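Long-range contact in bifunctional GH43-CE protein (Bacteroides eggerthii, PDB 6MLY), which probably acts on complex arabinoxylans, joining a family 43 glycoside hydrolase, probably with xylan 1,4-beta-xylosidase activity, to a carbohydrate esterase domain: residues A[568-580]-A[773-786]. Numbering follows the deposited sequence.
Sequences QVFGKSLLDKGFA and FNENTLKKMIDFFA
I782 projects from helix 775-786 as a two-branched bump against helix 568-577, and its branches enter different hollows there. The methyl CD1 rests over the S573-L574 backbone and against the L574 side chain, I782 CD1 lying 3.6 Å from L574 CD2, while CG2 lies against the bent aliphatic chain of K577, near its CB, CG and CD. That bend, at chi2 (65°), lays K577 past I782 along helix 775-786, where its CE meets A786 CB at 3.4 Å. Its NZ stays 4.0 Å from D783 OD1, too far for a salt bridge; D783 instead pairs with K779. Closer to the start of helix 775-786, the fork of L778 straddles S573, L778 CD2 resting 3.6 Å from S573 OG, a hydroxyl already turned back to F570 O in its own helix. The helix axes approach to 9.9 Å and cross at -46°. Both helices belong to the alpha/beta-hydrolase fold of the esterase domain and pack against its central sheet: F570 and L574 reach L551, whereas F785 reaches V673. F570 fills the hollow between M781 and F773, with M781 SD 4.6 Å from its ring centroid in an oblique Met-aromatic contact and the F773 ring inclined to it at 61°. V569 CG1 makes a CH-pi contact over one face of F773, 3.6 Å from the centroid; W675 stacks on F773 and also meets F570. A leucine at F570 would probably open a gap between M781 and F773 and lose the aromatic partner of the sulfur. Beyond the Schellman turn at G578, F579 presents its ring edge to the backbone of helix 775-786, F579 CZ lying 3.4 Å from F785 O.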
# COMPACT_ATOMS: atom_id res chain seq x y z
N GLN A 568 -7.57 12.67 11.74
CA GLN A 568 -6.89 13.94 11.45
C GLN A 568 -7.19 14.96 12.55
O GLN A 568 -6.38 15.86 12.78
CB GLN A 568 -7.29 14.46 10.07
CG GLN A 568 -6.64 13.69 8.93
CD GLN A 568 -7.26 13.99 7.59
OE1 GLN A 568 -7.42 15.15 7.21
NE2 GLN A 568 -7.60 12.94 6.86
N VAL A 569 -8.34 14.80 13.23
CA VAL A 569 -8.81 15.72 14.28
C VAL A 569 -8.14 15.39 15.62
O VAL A 569 -7.63 16.29 16.29
CB VAL A 569 -10.34 15.68 14.41
CG1 VAL A 569 -10.84 16.60 15.51
CG2 VAL A 569 -11.03 16.00 13.09
N PHE A 570 -8.18 14.11 16.02
CA PHE A 570 -7.72 13.65 17.34
C PHE A 570 -6.34 12.98 17.24
O PHE A 570 -5.42 13.34 17.99
CB PHE A 570 -8.71 12.67 17.96
CG PHE A 570 -10.13 13.15 18.05
CD1 PHE A 570 -10.47 14.23 18.86
CD2 PHE A 570 -11.14 12.53 17.33
CE1 PHE A 570 -11.78 14.67 18.94
CE2 PHE A 570 -12.45 12.98 17.41
CZ PHE A 570 -12.77 14.05 18.22
N GLY A 571 -6.23 12.01 16.32
CA GLY A 571 -5.12 11.05 16.18
C GLY A 571 -3.80 11.50 16.78
O GLY A 571 -3.35 10.95 17.79
N LYS A 572 -3.17 12.50 16.15
CA LYS A 572 -1.79 12.91 16.47
C LYS A 572 -1.64 13.21 17.97
O LYS A 572 -0.67 12.77 18.60
CB LYS A 572 -1.40 14.14 15.64
N SER A 573 -2.60 13.94 18.54
CA SER A 573 -2.50 14.46 19.92
C SER A 573 -2.59 13.31 20.94
O SER A 573 -1.86 13.32 21.94
CB SER A 573 -3.55 15.51 20.18
OG SER A 573 -4.82 15.09 19.70
N LEU A 574 -3.47 12.35 20.69
CA LEU A 574 -3.59 11.15 21.54
C LEU A 574 -2.31 10.32 21.45
O LEU A 574 -1.84 9.80 22.47
CB LEU A 574 -4.80 10.33 21.09
CG LEU A 574 -6.15 10.76 21.66
CD1 LEU A 574 -7.29 10.12 20.88
CD2 LEU A 574 -6.25 10.40 23.13
N LEU A 575 -1.75 10.21 20.24
CA LEU A 575 -0.58 9.36 19.95
C LEU A 575 0.67 9.87 20.68
O LEU A 575 1.51 9.06 21.09
CB LEU A 575 -0.35 9.31 18.43
CG LEU A 575 -1.23 8.33 17.67
CD1 LEU A 575 -1.28 8.67 16.19
CD2 LEU A 575 -0.76 6.90 17.87
N ASP A 576 0.79 11.19 20.84
CA ASP A 576 1.95 11.82 21.50
C ASP A 576 1.93 11.53 23.01
O ASP A 576 2.99 11.49 23.65
CB ASP A 576 1.99 13.33 21.24
CG ASP A 576 2.22 13.72 19.79
OD1 ASP A 576 3.17 13.19 19.18
OD2 ASP A 576 1.46 14.57 19.29
N LYS A 577 0.73 11.36 23.58
CA LYS A 577 0.56 11.12 25.02
C LYS A 577 0.91 9.67 25.38
O LYS A 577 1.26 9.39 26.53
CB LYS A 577 -0.87 11.43 25.46
CG LYS A 577 -1.09 11.51 26.96
CD LYS A 577 -0.36 12.66 27.64
CE LYS A 577 -0.80 12.86 29.08
NZ LYS A 577 -0.01 13.91 29.77
N GLY A 578 0.80 8.76 24.39
CA GLY A 578 1.15 7.34 24.54
C GLY A 578 -0.04 6.40 24.39
O GLY A 578 0.01 5.26 24.88
N PHE A 579 -1.10 6.86 23.71
CA PHE A 579 -2.34 6.09 23.54
C PHE A 579 -2.35 5.41 22.17
O PHE A 579 -2.05 6.04 21.15
CB PHE A 579 -3.57 6.99 23.67
CG PHE A 579 -3.98 7.31 25.08
CD1 PHE A 579 -3.82 8.59 25.60
CD2 PHE A 579 -4.53 6.33 25.89
CE1 PHE A 579 -4.20 8.87 26.90
CE2 PHE A 579 -4.92 6.62 27.19
CZ PHE A 579 -4.75 7.89 27.69
N ALA A 580 -2.73 4.13 22.15
CA ALA A 580 -3.14 3.47 20.93
C ALA A 580 -4.47 4.07 20.49
O ALA A 580 -5.35 4.30 21.32
CB ALA A 580 -3.25 1.98 21.14
N PHE A 773 -13.05 22.91 18.94
CA PHE A 773 -11.81 22.13 18.57
C PHE A 773 -10.61 23.08 18.50
O PHE A 773 -10.35 23.67 17.46
CB PHE A 773 -11.95 21.43 17.22
CG PHE A 773 -12.53 20.04 17.28
CD1 PHE A 773 -11.96 19.07 18.09
CD2 PHE A 773 -13.64 19.68 16.52
CE1 PHE A 773 -12.49 17.80 18.16
CE2 PHE A 773 -14.18 18.41 16.59
CZ PHE A 773 -13.60 17.46 17.41
N ASN A 774 -9.87 23.17 19.61
CA ASN A 774 -8.73 24.07 19.72
C ASN A 774 -7.70 23.47 20.68
O ASN A 774 -7.94 22.43 21.29
CB ASN A 774 -9.17 25.47 20.16
CG ASN A 774 -9.88 25.45 21.49
OD1 ASN A 774 -9.24 25.37 22.54
ND2 ASN A 774 -11.20 25.48 21.46
N GLU A 775 -6.55 24.16 20.81
CA GLU A 775 -5.40 23.71 21.60
C GLU A 775 -5.85 23.26 22.99
O GLU A 775 -5.53 22.15 23.42
CB GLU A 775 -4.38 24.84 21.75
CG GLU A 775 -3.66 25.19 20.47
CD GLU A 775 -2.53 26.19 20.65
OE1 GLU A 775 -2.55 26.93 21.65
OE2 GLU A 775 -1.62 26.22 19.79
N ASN A 776 -6.60 24.14 23.68
CA ASN A 776 -6.92 24.01 25.10
C ASN A 776 -7.93 22.88 25.30
O ASN A 776 -7.74 22.03 26.18
CB ASN A 776 -7.42 25.34 25.68
CG ASN A 776 -6.48 26.50 25.39
OD1 ASN A 776 -6.93 27.59 25.03
ND2 ASN A 776 -5.19 26.29 25.54
N THR A 777 -9.00 22.88 24.49
CA THR A 777 -10.05 21.85 24.56
C THR A 777 -9.45 20.48 24.25
O THR A 777 -9.73 19.50 24.95
CB THR A 777 -11.24 22.19 23.64
OG1 THR A 777 -10.78 22.94 22.51
CG2 THR A 777 -12.32 22.98 24.34
N LEU A 778 -8.61 20.43 23.21
CA LEU A 778 -7.92 19.20 22.80
C LEU A 778 -7.07 18.68 23.97
O LEU A 778 -7.18 17.52 24.34
CB LEU A 778 -7.07 19.49 21.56
CG LEU A 778 -6.67 18.28 20.71
CD1 LEU A 778 -7.87 17.73 19.95
CD2 LEU A 778 -5.55 18.65 19.75
N LYS A 779 -6.26 19.56 24.56
CA LYS A 779 -5.31 19.21 25.62
C LYS A 779 -6.05 18.63 26.84
O LYS A 779 -5.50 17.78 27.55
CB LYS A 779 -4.48 20.43 26.02
CG LYS A 779 -3.27 20.15 26.91
CD LYS A 779 -3.02 21.22 27.95
CE LYS A 779 -1.81 20.95 28.82
NZ LYS A 779 -1.99 19.78 29.70
N LYS A 780 -7.27 19.10 27.10
CA LYS A 780 -8.05 18.64 28.25
C LYS A 780 -8.55 17.21 28.00
O LYS A 780 -8.67 16.44 28.94
CB LYS A 780 -9.20 19.59 28.55
CG LYS A 780 -8.82 20.76 29.45
CD LYS A 780 -9.92 21.78 29.61
CE LYS A 780 -9.55 22.90 30.55
NZ LYS A 780 -10.69 23.81 30.76
N MET A 781 -8.85 16.89 26.74
CA MET A 781 -9.25 15.53 26.35
C MET A 781 -8.13 14.54 26.69
O MET A 781 -8.38 13.48 27.27
CB MET A 781 -9.54 15.45 24.84
CG MET A 781 -10.05 14.10 24.40
SD MET A 781 -10.35 14.03 22.62
CE MET A 781 -8.67 14.00 22.01
N ILE A 782 -6.90 14.91 26.33
CA ILE A 782 -5.71 14.10 26.53
C ILE A 782 -5.47 13.90 28.03
O ILE A 782 -5.32 12.77 28.50
CB ILE A 782 -4.49 14.74 25.83
CG1 ILE A 782 -4.73 14.99 24.34
CG2 ILE A 782 -3.23 13.90 26.04
CD1 ILE A 782 -5.25 13.79 23.57
N ASP A 783 -5.46 15.01 28.78
CA ASP A 783 -5.13 15.01 30.21
C ASP A 783 -6.13 14.17 31.00
O ASP A 783 -5.76 13.54 32.00
CB ASP A 783 -5.07 16.44 30.76
CG ASP A 783 -3.83 17.21 30.33
OD1 ASP A 783 -2.99 16.61 29.64
OD2 ASP A 783 -3.72 18.39 30.70
N PHE A 784 -7.40 14.16 30.55
CA PHE A 784 -8.48 13.39 31.18
C PHE A 784 -8.26 11.89 30.93
O PHE A 784 -8.23 11.10 31.87
CB PHE A 784 -9.84 13.88 30.69
CG PHE A 784 -11.00 12.98 31.04
CD1 PHE A 784 -11.22 12.58 32.35
CD2 PHE A 784 -11.87 12.54 30.06
CE1 PHE A 784 -12.28 11.73 32.66
CE2 PHE A 784 -12.93 11.70 30.37
CZ PHE A 784 -13.13 11.30 31.67
N PHE A 785 -8.10 11.51 29.65
CA PHE A 785 -7.87 10.10 29.29
C PHE A 785 -6.62 9.57 30.01
O PHE A 785 -6.62 8.42 30.46
CB PHE A 785 -7.79 9.93 27.77
CG PHE A 785 -9.12 9.96 27.05
CD1 PHE A 785 -10.20 9.21 27.49
CD2 PHE A 785 -9.29 10.73 25.90
CE1 PHE A 785 -11.41 9.23 26.82
CE2 PHE A 785 -10.51 10.76 25.24
CZ PHE A 785 -11.57 10.00 25.69
N ALA A 786 -5.60 10.43 30.14
CA ALA A 786 -4.33 10.11 30.83
C ALA A 786 -4.54 9.88 32.33
O ALA A 786 -3.90 8.99 32.90
CB ALA A 786 -3.34 11.22 30.59